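Local coordinates for thioredoxin family protein (Pseudomonas aeruginosa, PDB 1Z6N), which is of unknown function but has a thioredoxin-like fold with a CxxC pair at a helix start, and so may act in thiol-disulfide chemistry, at residues Leu59-Met64 / Gly94-Asp99; Gln70-Ala75 / Ala110-Leu115. All coordinates share one frame; numbering follows the deposited sequence.

In the fold
The two contacts lie on neighbouring strands of one thioredoxin-type sheet, their centres about 11 Å apart. Contact 1 sets the end of strand 56-61 against helix 93-99; contact 2 sets helix 67-82 against the start of strand 113-117. The strands are joined by two probable hydrogen bonds, A61 N to L113 O and L59 O to L115 N, both 2.8 Å. Beyond them E63 CG packs on I111 CD1 at 3.7 Å. Contact 2 is closer to the putative redox site: P112 touches C69 of the CxxC pair, whereas E63 of contact 1 lies near the pair without touching. D13, which binds magnesium in a crystal structure of this protein, is about 11 Å from L73, side chain to side chain.

Contact 1: residues Leu59-Met64 / Gly94-Asp99; sequences LVAGEM and GRAEDD
In this thioredoxin-like fold the end of strand 56-61, leading towards the CxxC helix, meets the short helix 93-99 through A61 and A96. The two methyls point at each other, with A61 CB 3.5 Å from A96 CB, a close approach for two methyl carbons. With nothing larger than a methyl on either side, the backbones come near as well: the CA atoms of A61 and A96 are 6.1 Å apart. A96 also leans on I109, while the backbone of A61 is bonded to L113 in the next strand. R95 lies beside A96 on the helix; its end leads away from strand 56-61 and touches L7 and I10 of helix 4-10.

Past the strand the contact becomes polar and more open. E63 sends its carboxylate towards the first turn of the helix, but OE1 stays 4.3 Å from G94 N. OE1 instead accepts a hydrogen bond from the backbone N of K93, and OE2 one from the indole NE1 of W65, so both carboxylate oxygens are engaged. One water spans the remaining gap: it donates to E63 OE1 at 2.7 Å and accepts from G94 N at 3.0 Å.

Contact 2: residues Gln70-Ala75 / Ala110-Leu115; sequences QINLAA and AIPLVL
Segment 70-75 of helix 67-82 passes over the loop-to-strand segment 110-115 with N72 and P112 nearest in backbone, their CA atoms 7.6 Å apart, and the peptide between I111 and P112 is cis. The side chains of L73, P112 and V114 meet between the two backbones, joined by CB of N72. L73 does most of the reaching, although its CB does not aim at the strand: with chi2 at -178° CD1 continues the chain anti to CA, and the other methyl, CD2, is left turned to the strand, 4.2 Å from P112 CB and 4.3 Å from V114 CG2. Both P112 and V114 direct their side chains at the helix, whereas L113 between them faces the other way, towards L104, as alternate residues do in an extended chain.

A cis-proline placed beside the CxxC motif is a hallmark of the thioredoxin fold, and P112 fits that role: its side chain touches C69 and D68 in the first turn of the helix, and I111 just before it touches C66 and C69. The likely redox site thus borders this buried patch. V114, two residues further on, also packs on L76, one turn further along helix 67-82.

N72 adds an apolar contact through its stem, CB standing 4.3 Å from P112 CG. Its buried amide has partners of its own: ND2 donates to the hydroxyl of Y145 and, weakly, to the carbonyl oxygen of D68.

Contact 1: residues Leu59-Met64 / Gly94-Asp99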
loop_
_atom_site.group_PDB
_atom_site.type_symbol
_atom_site.label_atom_id
_atom_site.label_comp_id
_atom_site.label_asym_id
_atom_site.label_seq_id
_atom_site.Cartn_x
_atom_site.Cartn_y
_atom_site.Cartn_z
ATOM N N LEU A 59 -7.869 0.454 0.990
ATOM C CA LEU A 59 -8.425 0.426 -0.364
ATOM C C LEU A 59 -7.357 0.955 -1.303
ATOM O O LEU A 59 -6.959 2.123 -1.237
ATOM C CB LEU A 59 -9.696 1.273 -0.470
ATOM C CG LEU A 59 -10.300 1.386 -1.875
ATOM C CD1 LEU A 59 -10.664 -0.000 -2.458
ATOM C CD2 LEU A 59 -11.527 2.278 -1.822
ATOM N N VAL A 60 -6.885 0.076 -2.181
ATOM C CA VAL A 60 -5.733 0.396 -3.006
ATOM C C VAL A 60 -6.083 0.424 -4.479
ATOM O O VAL A 60 -6.773 -0.462 -4.949
ATOM C CB VAL A 60 -4.637 -0.687 -2.830
ATOM C CG1 VAL A 60 -3.423 -0.391 -3.709
ATOM C CG2 VAL A 60 -4.210 -0.800 -1.366
ATOM N N ALA A 61 -5.625 1.445 -5.202
ATOM C CA ALA A 61 -5.668 1.385 -6.666
ATOM C C ALA A 61 -4.244 1.100 -7.141
ATOM O O ALA A 61 -3.301 1.825 -6.811
ATOM C CB ALA A 61 -6.165 2.694 -7.255
ATOM N N GLY A 62 -4.090 0.012 -7.893
ATOM C CA GLY A 62 -2.758 -0.414 -8.295
ATOM C C GLY A 62 -2.809 -1.354 -9.476
ATOM O O GLY A 62 -3.880 -1.834 -9.859
ATOM N N GLU A 63 -1.632 -1.598 -10.052
ATOM C CA GLU A 63 -1.497 -2.437 -11.248
ATOM C C GLU A 63 -0.174 -3.190 -11.151
ATOM O O GLU A 63 0.845 -2.631 -10.727
ATOM C CB GLU A 63 -1.454 -1.583 -12.510
ATOM C CG GLU A 63 -2.685 -0.675 -12.726
ATOM C CD GLU A 63 -3.763 -1.245 -13.654
ATOM O OE1 GLU A 63 -4.939 -0.868 -13.475
ATOM O OE2 GLU A 63 -3.429 -1.994 -14.587
ATOM N N MET A 64 -0.181 -4.446 -11.589
ATOM C CA MET A 64 1.024 -5.268 -11.461
ATOM C C MET A 64 2.204 -4.857 -12.340
ATOM O O MET A 64 3.336 -5.281 -12.083
ATOM C CB MET A 64 0.704 -6.757 -11.656
ATOM C CG MET A 64 0.234 -7.440 -10.392
ATOM S SD MET A 64 1.536 -7.642 -9.080
ATOM C CE MET A 64 2.543 -8.967 -9.906
ATOM N N GLY A 94 -7.795 2.392 -13.590
ATOM C CA GLY A 94 -8.936 2.935 -14.341
ATOM C C GLY A 94 -10.139 3.158 -13.442
ATOM O O GLY A 94 -10.845 4.174 -13.566
ATOM N N ARG A 95 -10.381 2.226 -12.516
ATOM C CA ARG A 95 -11.520 2.408 -11.636
ATOM C C ARG A 95 -11.308 3.611 -10.705
ATOM O O ARG A 95 -12.271 4.358 -10.409
ATOM C CB ARG A 95 -11.811 1.158 -10.829
ATOM C CG ARG A 95 -13.147 1.322 -10.073
ATOM C CD ARG A 95 -13.630 0.033 -9.476
ATOM N NE ARG A 95 -14.101 -0.948 -10.448
ATOM C CZ ARG A 95 -15.326 -0.994 -10.988
ATOM N NH1 ARG A 95 -16.223 -0.061 -10.700
ATOM N NH2 ARG A 95 -15.642 -2.017 -11.787
ATOM N N ALA A 96 -10.081 3.794 -10.213
ATOM C CA ALA A 96 -9.802 4.969 -9.391
ATOM C C ALA A 96 -9.988 6.245 -10.224
ATOM O O ALA A 96 -10.490 7.264 -9.717
ATOM C CB ALA A 96 -8.409 4.904 -8.842
ATOM N N GLU A 97 -9.609 6.206 -11.505
ATOM C CA GLU A 97 -9.823 7.385 -12.364
ATOM C C GLU A 97 -11.307 7.684 -12.502
ATOM O O GLU A 97 -11.727 8.853 -12.450
ATOM C CB GLU A 97 -9.200 7.180 -13.746
ATOM C CG GLU A 97 -7.689 7.189 -13.700
ATOM C CD GLU A 97 -7.032 6.719 -14.991
ATOM O OE1 GLU A 97 -7.690 6.025 -15.796
ATOM O OE2 GLU A 97 -5.847 7.047 -15.190
ATOM N N ASP A 98 -12.099 6.627 -12.674
ATOM C CA ASP A 98 -13.531 6.807 -12.892
ATOM C C ASP A 98 -14.276 7.204 -11.629
ATOM O O ASP A 98 -15.203 8.027 -11.709
ATOM C CB ASP A 98 -14.140 5.536 -13.489
ATOM C CG ASP A 98 -15.622 5.683 -13.779
ATOM O OD1 ASP A 98 -15.953 6.458 -14.688
ATOM O OD2 ASP A 98 -16.419 5.004 -13.100
ATOM N N ASP A 99 -13.883 6.663 -10.474
ATOM C CA ASP A 99 -14.720 6.810 -9.280
ATOM C C ASP A 99 -14.061 7.407 -8.048
ATOM O O ASP A 99 -14.754 7.623 -7.045
ATOM C CB ASP A 99 -15.379 5.494 -8.903
ATOM C CG ASP A 99 -16.868 5.638 -8.655
ATOM O OD1 ASP A 99 -17.437 6.764 -8.770
ATOM O OD2 ASP A 99 -17.469 4.591 -8.376
HETATM O O HOH W 1 -6.749 0.142 -15.211
#

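Contact 2: residues Gln70-Ala75 / Ala110-Leu115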
loop_
_atom_site.group_PDB
_atom_site.type_symbol
_atom_site.label_atom_id
_atom_site.label_comp_id
_atom_site.label_asym_id
_atom_site.label_seq_id
_atom_site.Cartn_x
_atom_site.Cartn_y
_atom_site.Cartn_z
ATOM N N GLN A 70 4.571 -2.786 -7.273
ATOM C CA GLN A 70 5.297 -4.001 -6.883
ATOM C C GLN A 70 6.022 -3.816 -5.548
ATOM O O GLN A 70 5.960 -4.674 -4.662
ATOM C CB GLN A 70 6.293 -4.418 -7.967
ATOM C CG GLN A 70 5.639 -4.756 -9.298
ATOM C CD GLN A 70 6.617 -4.700 -10.444
ATOM O OE1 GLN A 70 7.827 -4.481 -10.244
ATOM N NE2 GLN A 70 6.112 -4.894 -11.659
ATOM N N ILE A 71 6.701 -2.680 -5.420
ATOM C CA ILE A 71 7.486 -2.348 -4.224
ATOM C C ILE A 71 6.584 -2.126 -3.028
ATOM O O ILE A 71 6.674 -2.829 -2.031
ATOM C CB ILE A 71 8.345 -1.104 -4.473
ATOM C CG1 ILE A 71 9.412 -1.414 -5.536
ATOM C CG2 ILE A 71 9.011 -0.626 -3.174
ATOM C CD1 ILE A 71 10.047 -0.180 -6.184
ATOM N N ASN A 72 5.711 -1.117 -3.101
ATOM C CA ASN A 72 5.033 -0.720 -1.883
ATOM C C ASN A 72 3.933 -1.668 -1.472
ATOM O O ASN A 72 3.649 -1.804 -0.286
ATOM C CB ASN A 72 4.531 0.711 -1.995
ATOM C CG ASN A 72 5.659 1.683 -2.210
ATOM O OD1 ASN A 72 6.532 1.834 -1.355
ATOM N ND2 ASN A 72 5.672 2.319 -3.381
ATOM N N LEU A 73 3.309 -2.334 -2.443
ATOM C CA LEU A 73 2.278 -3.290 -2.080
ATOM C C LEU A 73 2.871 -4.592 -1.538
ATOM O O LEU A 73 2.261 -5.205 -0.663
ATOM C CB LEU A 73 1.296 -3.528 -3.226
ATOM C CG LEU A 73 0.569 -2.251 -3.668
ATOM C CD1 LEU A 73 -0.432 -2.588 -4.793
ATOM C CD2 LEU A 73 -0.137 -1.568 -2.495
ATOM N N ALA A 74 4.063 -4.979 -2.005
ATOM C CA ALA A 74 4.754 -6.104 -1.344
ATOM C C ALA A 74 4.962 -5.784 0.145
ATOM O O ALA A 74 4.777 -6.644 1.015
ATOM C CB ALA A 74 6.083 -6.418 -2.028
ATOM N N ALA A 75 5.340 -4.541 0.432
ATOM C CA ALA A 75 5.583 -4.127 1.830
ATOM C C ALA A 75 4.290 -4.115 2.642
ATOM O O ALA A 75 4.252 -4.624 3.772
ATOM C CB ALA A 75 6.277 -2.762 1.880
ATOM N N ALA A 110 -1.985 8.675 -9.598
ATOM C CA ALA A 110 -0.643 8.101 -9.547
ATOM C C ALA A 110 -0.752 6.874 -8.659
ATOM O O ALA A 110 -1.352 6.934 -7.576
ATOM C CB ALA A 110 0.337 9.113 -8.958
ATOM N N ILE A 111 -0.206 5.761 -9.130
ATOM C CA ILE A 111 -0.361 4.503 -8.409
ATOM C C ILE A 111 0.968 4.052 -7.777
ATOM O O ILE A 111 2.044 4.362 -8.312
ATOM C CB ILE A 111 -0.972 3.381 -9.303
ATOM C CG1 ILE A 111 -0.168 3.232 -10.596
ATOM C CG2 ILE A 111 -2.473 3.662 -9.567
ATOM C CD1 ILE A 111 -0.535 2.018 -11.399
ATOM N N PRO A 112 0.902 3.317 -6.652
ATOM C CA PRO A 112 -0.324 2.912 -5.954
ATOM C C PRO A 112 -0.930 4.062 -5.170
ATOM O O PRO A 112 -0.202 4.848 -4.552
ATOM C CB PRO A 112 0.179 1.860 -4.965
ATOM C CG PRO A 112 1.587 2.238 -4.694
ATOM C CD PRO A 112 2.110 2.775 -5.998
ATOM N N LEU A 113 -2.254 4.147 -5.207
ATOM C CA LEU A 113 -2.996 5.053 -4.354
ATOM C C LEU A 113 -3.582 4.199 -3.237
ATOM O O LEU A 113 -4.352 3.277 -3.511
ATOM C CB LEU A 113 -4.110 5.734 -5.163
ATOM C CG LEU A 113 -5.146 6.541 -4.372
ATOM C CD1 LEU A 113 -4.470 7.721 -3.672
ATOM C CD2 LEU A 113 -6.284 7.031 -5.289
ATOM N N VAL A 114 -3.205 4.499 -1.994
ATOM C CA VAL A 114 -3.624 3.706 -0.863
ATOM C C VAL A 114 -4.467 4.578 0.064
ATOM O O VAL A 114 -3.963 5.533 0.656
ATOM C CB VAL A 114 -2.415 3.137 -0.086
ATOM C CG1 VAL A 114 -2.881 2.304 1.087
ATOM C CG2 VAL A 114 -1.521 2.277 -1.011
ATOM N N LEU A 115 -5.743 4.232 0.185
ATOM C CA LEU A 115 -6.641 4.945 1.093
ATOM C C LEU A 115 -6.764 4.153 2.384
ATOM O O LEU A 115 -7.123 2.974 2.358
ATOM C CB LEU A 115 -8.009 5.130 0.428
ATOM C CG LEU A 115 -7.991 5.838 -0.937
ATOM C CD1 LEU A 115 -9.434 5.955 -1.433
ATOM C CD2 LEU A 115 -7.350 7.222 -0.847
#